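Local coordinates for protein restriction endonuclease Hpy99I (Helicobacter pylori, PDB 3GOX) that cleaves double-stranded DNA at a specific target sequence as a type II restriction endonuclease of the beta-beta-alpha-metal class, at residues Q23-I27 / L50-V56; K85-E91 / T103-E109. One frame throughout, in Å; residues are numbered along the deposited sequence.

Contact 1 of 2, residues Q23-I27 / L50-V56; sequences QLGNI and LNELKRV
Leu24 and Val56 make one apolar end of this contact, Ile27 and Leu50 the other. At the first, Leu24 CD1 sits 3.7 Å from Val56 CG1 and little farther from CG2; the side chains cross at about a right angle, and one leucine methyl meets both valine branches. At the second, Ile27 CD1 approaches Leu50 CD1 to 4.1 Å as the two side chains run past each other in opposite directions. The aliphatic part of Lys54 fills the middle, its CD 3.6 Å from Ile27 CG1.

The direct polar pairs are long, and a water joins them by shorter bonds. Bends at the last two Lys54 torsions (chi3 74°, chi4 75°) carry NZ back to Glu52 OE2, a long salt bridge of 3.8 Å within the strand. Asn26 ND2 gives Glu52 OE1 a weak hydrogen bond, straight but 3.4 Å long, the amide and carboxylate planes nearly perpendicular. The water accepts from Asn26 N and Lys54 NZ and donates to Glu52 OE2.

Backbone hydrogen bonds shape the loop: Leu24 and Ile27 pair in both directions around a type II' turn with Gly25 at its first corner, and Gln23 NE2 adds a hydrogen bond of 2.9 Å to Gly25 O. The turn thus folds over strand 52-57, which pairs with strand 42-47, as part of the enzyme's SH3-like domain.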
loop_
_atom_site.group_PDB
_atom_site.type_symbol
_atom_site.label_atom_id
_atom_site.label_comp_id
_atom_site.label_asym_id
_atom_site.label_seq_id
_atom_site.Cartn_x
_atom_site.Cartn_y
_atom_site.Cartn_z
ATOM N N GLN A 23 -12.550 -26.766 22.439
ATOM C CA GLN A 23 -11.271 -26.318 22.987
ATOM C C GLN A 23 -10.264 -27.451 23.036
ATOM O O GLN A 23 -10.537 -28.521 23.591
ATOM C CB GLN A 23 -11.463 -25.781 24.409
ATOM C CG GLN A 23 -10.255 -25.006 24.965
ATOM C CD GLN A 23 -10.215 -23.544 24.552
ATOM O OE1 GLN A 23 -11.246 -22.936 24.241
ATOM N NE2 GLN A 23 -9.010 -22.951 24.598
ATOM N N LEU A 24 -9.085 -27.195 22.493
ATOM C CA LEU A 24 -7.978 -28.141 22.525
ATOM C C LEU A 24 -6.782 -27.447 23.167
ATOM O O LEU A 24 -5.950 -26.855 22.482
ATOM C CB LEU A 24 -7.655 -28.622 21.107
ATOM C CG LEU A 24 -8.785 -29.331 20.362
ATOM C CD1 LEU A 24 -8.504 -29.468 18.856
ATOM C CD2 LEU A 24 -9.125 -30.689 20.978
ATOM N N GLY A 25 -6.716 -27.504 24.492
ATOM C CA GLY A 25 -5.669 -26.808 25.237
ATOM C C GLY A 25 -5.753 -25.309 24.985
ATOM O O GLY A 25 -6.757 -24.678 25.333
ATOM N N ASN A 26 -4.718 -24.762 24.344
ATOM C CA ASN A 26 -4.650 -23.330 24.014
ATOM C C ASN A 26 -5.494 -22.949 22.820
ATOM O O ASN A 26 -5.690 -21.755 22.562
ATOM C CB ASN A 26 -3.213 -22.904 23.673
ATOM C CG ASN A 26 -2.267 -23.045 24.826
ATOM O OD1 ASN A 26 -2.609 -22.762 25.972
ATOM N ND2 ASN A 26 -1.032 -23.458 24.519
ATOM N N ILE A 27 -5.980 -23.949 22.082
ATOM C CA ILE A 27 -6.643 -23.728 20.797
ATOM C C ILE A 27 -8.146 -23.580 20.982
ATOM O O ILE A 27 -8.809 -24.518 21.411
ATOM C CB ILE A 27 -6.380 -24.903 19.852
ATOM C CG1 ILE A 27 -4.875 -25.122 19.687
ATOM C CG2 ILE A 27 -7.064 -24.676 18.514
ATOM C CD1 ILE A 27 -4.096 -23.939 19.163
ATOM N N LEU A 50 -1.656 -19.782 15.981
ATOM C CA LEU A 50 -0.688 -19.879 17.067
ATOM C C LEU A 50 0.572 -20.653 16.665
ATOM O O LEU A 50 1.521 -20.740 17.439
ATOM C CB LEU A 50 -1.350 -20.491 18.305
ATOM C CG LEU A 50 -2.434 -19.590 18.920
ATOM C CD1 LEU A 50 -2.903 -20.185 20.246
ATOM C CD2 LEU A 50 -1.994 -18.132 19.097
ATOM N N ASN A 51 0.568 -21.212 15.450
ATOM C CA ASN A 51 1.696 -21.990 14.929
ATOM C C ASN A 51 2.002 -23.164 15.845
ATOM O O ASN A 51 3.166 -23.421 16.146
ATOM C CB ASN A 51 2.961 -21.138 14.723
ATOM C CG ASN A 51 3.941 -21.765 13.739
ATOM O OD1 ASN A 51 3.540 -22.395 12.755
ATOM N ND2 ASN A 51 5.233 -21.582 13.994
ATOM N N GLU A 52 0.948 -23.834 16.296
ATOM C CA GLU A 52 1.044 -24.905 17.285
ATOM C C GLU A 52 0.651 -26.223 16.618
ATOM O O GLU A 52 -0.421 -26.315 16.040
ATOM C CB GLU A 52 0.107 -24.608 18.455
ATOM C CG GLU A 52 0.314 -25.512 19.624
ATOM C CD GLU A 52 -0.418 -25.049 20.881
ATOM O OE1 GLU A 52 -0.542 -23.824 21.125
ATOM O OE2 GLU A 52 -0.850 -25.941 21.634
ATOM N N LEU A 53 1.537 -27.220 16.701
ATOM C CA LEU A 53 1.305 -28.535 16.107
ATOM C C LEU A 53 0.822 -29.436 17.232
ATOM O O LEU A 53 1.525 -29.618 18.232
ATOM C CB LEU A 53 2.608 -29.086 15.479
ATOM C CG LEU A 53 2.577 -29.497 13.995
ATOM C CD1 LEU A 53 3.926 -30.034 13.521
ATOM C CD2 LEU A 53 1.507 -30.499 13.726
ATOM N N LYS A 54 -0.387 -29.982 17.087
ATOM C CA LYS A 54 -1.012 -30.773 18.142
ATOM C C LYS A 54 -1.541 -32.085 17.601
ATOM O O LYS A 54 -2.022 -32.143 16.470
ATOM C CB LYS A 54 -2.187 -30.003 18.740
ATOM C CG LYS A 54 -1.766 -28.846 19.642
ATOM C CD LYS A 54 -2.959 -28.074 20.155
ATOM C CE LYS A 54 -3.711 -28.837 21.231
ATOM N NZ LYS A 54 -3.018 -28.861 22.555
ATOM N N ARG A 55 -1.472 -33.124 18.433
ATOM C CA ARG A 55 -2.140 -34.396 18.148
ATOM C C ARG A 55 -3.615 -34.310 18.534
ATOM O O ARG A 55 -3.938 -34.026 19.697
ATOM C CB ARG A 55 -1.489 -35.564 18.903
ATOM C CG ARG A 55 -2.090 -36.888 18.496
ATOM C CD ARG A 55 -1.296 -38.080 18.979
ATOM N NE ARG A 55 0.004 -38.238 18.312
ATOM C CZ ARG A 55 0.187 -38.541 17.019
ATOM N NH1 ARG A 55 -0.838 -38.696 16.182
ATOM N NH2 ARG A 55 1.425 -38.671 16.552
ATOM N N VAL A 56 -4.504 -34.577 17.576
ATOM C CA VAL A 56 -5.943 -34.391 17.775
ATOM C C VAL A 56 -6.720 -35.595 17.247
ATOM O O VAL A 56 -6.496 -36.035 16.128
ATOM C CB VAL A 56 -6.468 -33.113 17.062
ATOM C CG1 VAL A 56 -7.929 -32.883 17.441
ATOM C CG2 VAL A 56 -5.604 -31.870 17.423
HETATM O O HOH W 1 -2.425 -26.341 23.564
#

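Contact 2 of 2, residues K85-E91 / T103-E109; sequences KNTDGFE and TRPSCRE. With ZN (zinc ion), chain E; nucleotides of chain D.
A Cys4 zinc site of two CxxC pairs, Cys78/Cys81 and Cys107/Cys110, shapes this contact, in which Cys107 packs against Phe90. Cys107 CB lies over one ring face, 4.1 Å from the centroid, while its SG binds zinc at 2.4 Å. That SG stands between the backbone N and carbonyl carbon (chi1 72°), at the N-cap of helix 108-115. Lys85 NZ approaches the same sulfur to 3.3 Å, which may temper the thiolate charge.

The helix start is held to the 3-10 turn. Arg108 N hydrogen-bonds to Gly89 O, and the Arg108 guanidinium grips Asp88 O side-on through NE (3.0 Å) and NH2, the oxygen lying in the guanidinium plane and both nitrogens reaching it from one face of the carbonyl.

Arg104 N hydrogen-bonds to Glu91 O. Glu91 OE1 and Arg104 NE form a salt bridge whose hydrogen bond is nearly straight (3.0 Å, 170°), and a water joins OE1 to NH2. These probably help hold the guanidinium, whose NH1/NH2 edge faces DNA: NH1 (3.1 Å) and NH2 both donate to N7 of DG7 of chain D, a single acceptor on the base's major-groove edge. The Cys4 zinc site lies within the His-Me finger endonuclease beta4-alpha2 domain.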
loop_
_atom_site.group_PDB
_atom_site.type_symbol
_atom_site.label_atom_id
_atom_site.label_comp_id
_atom_site.label_asym_id
_atom_site.label_seq_id
_atom_site.Cartn_x
_atom_site.Cartn_y
_atom_site.Cartn_z
ATOM N N LYS A 85 -14.652 -17.127 11.241
ATOM C CA LYS A 85 -15.632 -16.242 11.861
ATOM C C LYS A 85 -16.694 -15.843 10.847
ATOM O O LYS A 85 -16.469 -15.891 9.645
ATOM C CB LYS A 85 -14.930 -14.992 12.406
ATOM C CG LYS A 85 -13.997 -15.280 13.553
ATOM C CD LYS A 85 -13.469 -13.996 14.207
ATOM C CE LYS A 85 -12.548 -14.310 15.384
ATOM N NZ LYS A 85 -12.297 -13.107 16.246
ATOM N N ASN A 86 -17.839 -15.381 11.338
ATOM C CA ASN A 86 -18.855 -14.830 10.450
ATOM C C ASN A 86 -18.332 -13.574 9.762
ATOM O O ASN A 86 -17.490 -12.850 10.320
ATOM C CB ASN A 86 -20.133 -14.495 11.214
ATOM C CG ASN A 86 -20.860 -15.729 11.715
ATOM O OD1 ASN A 86 -20.755 -16.818 11.136
ATOM N ND2 ASN A 86 -21.612 -15.564 12.795
ATOM N N THR A 87 -18.844 -13.310 8.555
ATOM C CA THR A 87 -18.456 -12.120 7.773
ATOM C C THR A 87 -18.545 -10.825 8.563
ATOM O O THR A 87 -17.677 -9.962 8.416
ATOM C CB THR A 87 -19.322 -11.981 6.511
ATOM O OG1 THR A 87 -19.166 -13.159 5.716
ATOM C CG2 THR A 87 -18.918 -10.780 5.683
ATOM N N ASP A 88 -19.568 -10.709 9.412
ATOM C CA ASP A 88 -19.721 -9.490 10.223
ATOM C C ASP A 88 -18.669 -9.323 11.329
ATOM O O ASP A 88 -18.658 -8.279 11.986
ATOM C CB ASP A 88 -21.156 -9.323 10.768
ATOM C CG ASP A 88 -21.510 -10.281 11.897
ATOM O OD1 ASP A 88 -20.696 -11.125 12.328
ATOM O OD2 ASP A 88 -22.670 -10.194 12.375
ATOM N N GLY A 89 -17.790 -10.320 11.516
ATOM C CA GLY A 89 -16.630 -10.208 12.409
ATOM C C GLY A 89 -15.460 -9.448 11.793
ATOM O O GLY A 89 -14.410 -9.327 12.422
ATOM N N PHE A 90 -15.641 -8.965 10.557
ATOM C CA PHE A 90 -14.638 -8.212 9.801
ATOM C C PHE A 90 -15.275 -6.915 9.319
ATOM O O PHE A 90 -16.445 -6.912 8.953
ATOM C CB PHE A 90 -14.182 -9.002 8.578
ATOM C CG PHE A 90 -13.584 -10.352 8.904
ATOM C CD1 PHE A 90 -12.219 -10.521 8.914
ATOM C CD2 PHE A 90 -14.386 -11.447 9.189
ATOM C CE1 PHE A 90 -11.660 -11.757 9.196
ATOM C CE2 PHE A 90 -13.824 -12.669 9.472
ATOM C CZ PHE A 90 -12.483 -12.825 9.482
ATOM N N GLU A 91 -14.498 -5.840 9.324
ATOM C CA GLU A 91 -14.955 -4.504 8.960
ATOM C C GLU A 91 -14.944 -4.309 7.445
ATOM O O GLU A 91 -13.922 -4.584 6.781
ATOM C CB GLU A 91 -14.028 -3.487 9.623
ATOM C CG GLU A 91 -14.401 -2.037 9.463
ATOM C CD GLU A 91 -13.431 -1.139 10.191
ATOM O OE1 GLU A 91 -12.274 -1.006 9.746
ATOM O OE2 GLU A 91 -13.842 -0.532 11.211
ATOM N N THR A 103 -14.104 -6.776 2.892
ATOM C CA THR A 103 -13.793 -6.583 4.297
ATOM C C THR A 103 -12.284 -6.705 4.511
ATOM O O THR A 103 -11.586 -7.308 3.698
ATOM C CB THR A 103 -14.544 -7.603 5.175
ATOM O OG1 THR A 103 -14.252 -8.936 4.737
ATOM C CG2 THR A 103 -16.054 -7.381 5.087
ATOM N N ARG A 104 -11.774 -6.111 5.587
ATOM C CA ARG A 104 -10.362 -6.248 5.928
ATOM C C ARG A 104 -10.040 -7.731 6.109
ATOM O O ARG A 104 -10.920 -8.493 6.516
ATOM C CB ARG A 104 -10.024 -5.478 7.213
ATOM C CG ARG A 104 -10.204 -3.965 7.173
ATOM C CD ARG A 104 -9.558 -3.371 8.382
ATOM N NE ARG A 104 -9.731 -1.929 8.514
ATOM C CZ ARG A 104 -8.924 -0.987 8.019
ATOM N NH1 ARG A 104 -7.896 -1.295 7.254
ATOM N NH2 ARG A 104 -9.190 0.284 8.271
ATOM N N PRO A 105 -8.797 -8.134 5.838
ATOM C CA PRO A 105 -8.449 -9.565 6.012
ATOM C C PRO A 105 -8.310 -9.975 7.476
ATOM O O PRO A 105 -8.375 -11.180 7.765
ATOM C CB PRO A 105 -7.113 -9.682 5.292
ATOM C CG PRO A 105 -6.504 -8.314 5.394
ATOM C CD PRO A 105 -7.664 -7.354 5.314
ATOM N N SER A 106 -8.101 -9.020 8.382
ATOM C CA SER A 106 -7.992 -9.270 9.823
ATOM C C SER A 106 -9.310 -8.925 10.522
ATOM O O SER A 106 -9.918 -7.887 10.241
ATOM C CB SER A 106 -6.865 -8.426 10.428
ATOM O OG SER A 106 -5.707 -8.442 9.635
ATOM N N CYS A 107 -9.743 -9.813 11.413
ATOM C CA CYS A 107 -11.001 -9.650 12.133
ATOM C C CYS A 107 -10.940 -8.460 13.084
ATOM O O CYS A 107 -9.867 -7.950 13.413
ATOM C CB CYS A 107 -11.346 -10.935 12.904
ATOM S SG CYS A 107 -10.318 -11.266 14.350
ATOM N N ARG A 108 -12.105 -8.032 13.552
ATOM C CA ARG A 108 -12.178 -6.888 14.445
ATOM C C ARG A 108 -11.313 -7.070 15.690
ATOM O O ARG A 108 -10.705 -6.109 16.142
ATOM C CB ARG A 108 -13.625 -6.584 14.825
ATOM C CG ARG A 108 -14.503 -6.172 13.654
ATOM C CD ARG A 108 -15.946 -5.950 14.110
ATOM N NE ARG A 108 -16.903 -6.086 13.013
ATOM C CZ ARG A 108 -17.283 -5.100 12.197
ATOM N NH1 ARG A 108 -16.798 -3.872 12.347
ATOM N NH2 ARG A 108 -18.162 -5.343 11.218
ATOM N N GLU A 109 -11.261 -8.266 16.258
ATOM C CA GLU A 109 -10.432 -8.502 17.438
ATOM C C GLU A 109 -8.942 -8.295 17.131
ATOM O O GLU A 109 -8.237 -7.645 17.893
ATOM C CB GLU A 109 -10.681 -9.890 18.029
ATOM C CG GLU A 109 -12.054 -10.030 18.658
ATOM C CD GLU A 109 -12.315 -8.975 19.709
ATOM O OE1 GLU A 109 -11.510 -8.876 20.667
ATOM O OE2 GLU A 109 -13.316 -8.233 19.574
HETATM ZN ZN ZN E . -8.360 -12.500 13.936
ATOM P P DT D 5 -6.467 -8.864 1.417
ATOM O OP1 DT D 5 -5.672 -10.050 1.844
ATOM O OP2 DT D 5 -7.864 -8.717 1.874
ATOM O "O5'" DT D 5 -5.656 -7.582 1.895
ATOM C "C5'" DT D 5 -4.240 -7.522 1.762
ATOM C "C4'" DT D 5 -3.774 -6.103 1.975
ATOM O "O4'" DT D 5 -4.312 -5.274 0.937
ATOM C "C3'" DT D 5 -4.275 -5.494 3.281
ATOM O "O3'" DT D 5 -3.258 -5.661 4.272
ATOM C "C2'" DT D 5 -4.519 -4.029 2.937
ATOM C "C1'" DT D 5 -4.368 -3.948 1.416
ATOM N N1 DT D 5 -5.436 -3.275 0.666
ATOM C C2 DT D 5 -5.071 -2.240 -0.157
ATOM O O2 DT D 5 -3.928 -1.820 -0.226
ATOM N N3 DT D 5 -6.094 -1.712 -0.902
ATOM C C4 DT D 5 -7.417 -2.106 -0.901
ATOM O O4 DT D 5 -8.215 -1.557 -1.653
ATOM C C5 DT D 5 -7.740 -3.178 0.019
ATOM C C7 DT D 5 -9.153 -3.665 0.107
ATOM C C6 DT D 5 -6.745 -3.697 0.751
ATOM P P DG D 7 -2.544 -0.468 9.045
ATOM O OP1 DG D 7 -1.626 -0.824 10.155
ATOM O OP2 DG D 7 -3.930 -0.992 9.037
ATOM O "O5'" DG D 7 -2.630 1.122 8.981
ATOM C "C5'" DG D 7 -1.453 1.885 8.777
ATOM C "C4'" DG D 7 -1.798 3.338 8.551
ATOM O "O4'" DG D 7 -2.712 3.433 7.430
ATOM C "C3'" DG D 7 -2.505 4.050 9.703
ATOM O "O3'" DG D 7 -2.208 5.445 9.622
ATOM C "C2'" DG D 7 -3.967 3.802 9.387
ATOM C "C1'" DG D 7 -3.986 3.892 7.865
ATOM N N9 DG D 7 -5.015 3.070 7.225
ATOM C C8 DG D 7 -5.551 1.897 7.709
ATOM N N7 DG D 7 -6.505 1.415 6.957
ATOM C C5 DG D 7 -6.602 2.316 5.904
ATOM C C6 DG D 7 -7.485 2.337 4.789
ATOM O O6 DG D 7 -8.408 1.558 4.519
ATOM N N1 DG D 7 -7.229 3.418 3.952
ATOM C C2 DG D 7 -6.264 4.371 4.165
ATOM N N2 DG D 7 -6.173 5.335 3.229
ATOM N N3 DG D 7 -5.451 4.381 5.214
ATOM C C4 DG D 7 -5.674 3.331 6.038
ATOM P P DC D 6 -3.569 -5.332 5.811
ATOM O OP1 DC D 6 -2.612 -6.129 6.621
ATOM O OP2 DC D 6 -5.021 -5.442 6.070
ATOM O "O5'" DC D 6 -3.161 -3.800 5.959
ATOM C "C5'" DC D 6 -1.811 -3.386 5.776
ATOM C "C4'" DC D 6 -1.765 -1.904 5.499
ATOM O "O4'" DC D 6 -2.364 -1.621 4.222
ATOM C "C3'" DC D 6 -2.571 -1.072 6.482
ATOM O "O3'" DC D 6 -1.806 -0.866 7.675
ATOM C "C2'" DC D 6 -2.808 0.204 5.696
ATOM C "C1'" DC D 6 -2.851 -0.282 4.236
ATOM N N1 DC D 6 -4.181 -0.283 3.606
ATOM C C2 DC D 6 -4.337 0.350 2.368
ATOM O O2 DC D 6 -3.340 0.847 1.822
ATOM N N3 DC D 6 -5.562 0.391 1.794
ATOM C C4 DC D 6 -6.604 -0.185 2.400
ATOM N N4 DC D 6 -7.794 -0.110 1.796
ATOM C C5 DC D 6 -6.469 -0.858 3.652
ATOM C C6 DC D 6 -5.252 -0.880 4.215
HETATM O O HOH W 2 -13.837 -10.245 15.389
HETATM O O HOH W 3 -11.913 -6.028 10.716
HETATM O O HOH W 4 -10.636 0.846 10.833
#

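The two contacts follow one another along the chain, contact 1 closing before contact 2 opens, and they share no strand or helix. Their centres are about 22 Å apart and their nearest atoms about 12 Å. Contact 1 belongs to the SH3-like five-stranded sheet, contact 2 to the zinc-binding module built on strands 75-77 and 84-86 and helix 108-115. The zinc site belongs to contact 2, through Cys107, but contact 1 comes near it: the side chain of Leu50 is about 7 Å from that of Cys81. Contact 2 reaches a DNA base, whereas contact 1, its nearest atom about 17 Å from the nucleic acid, is packing within the SH3-like domain.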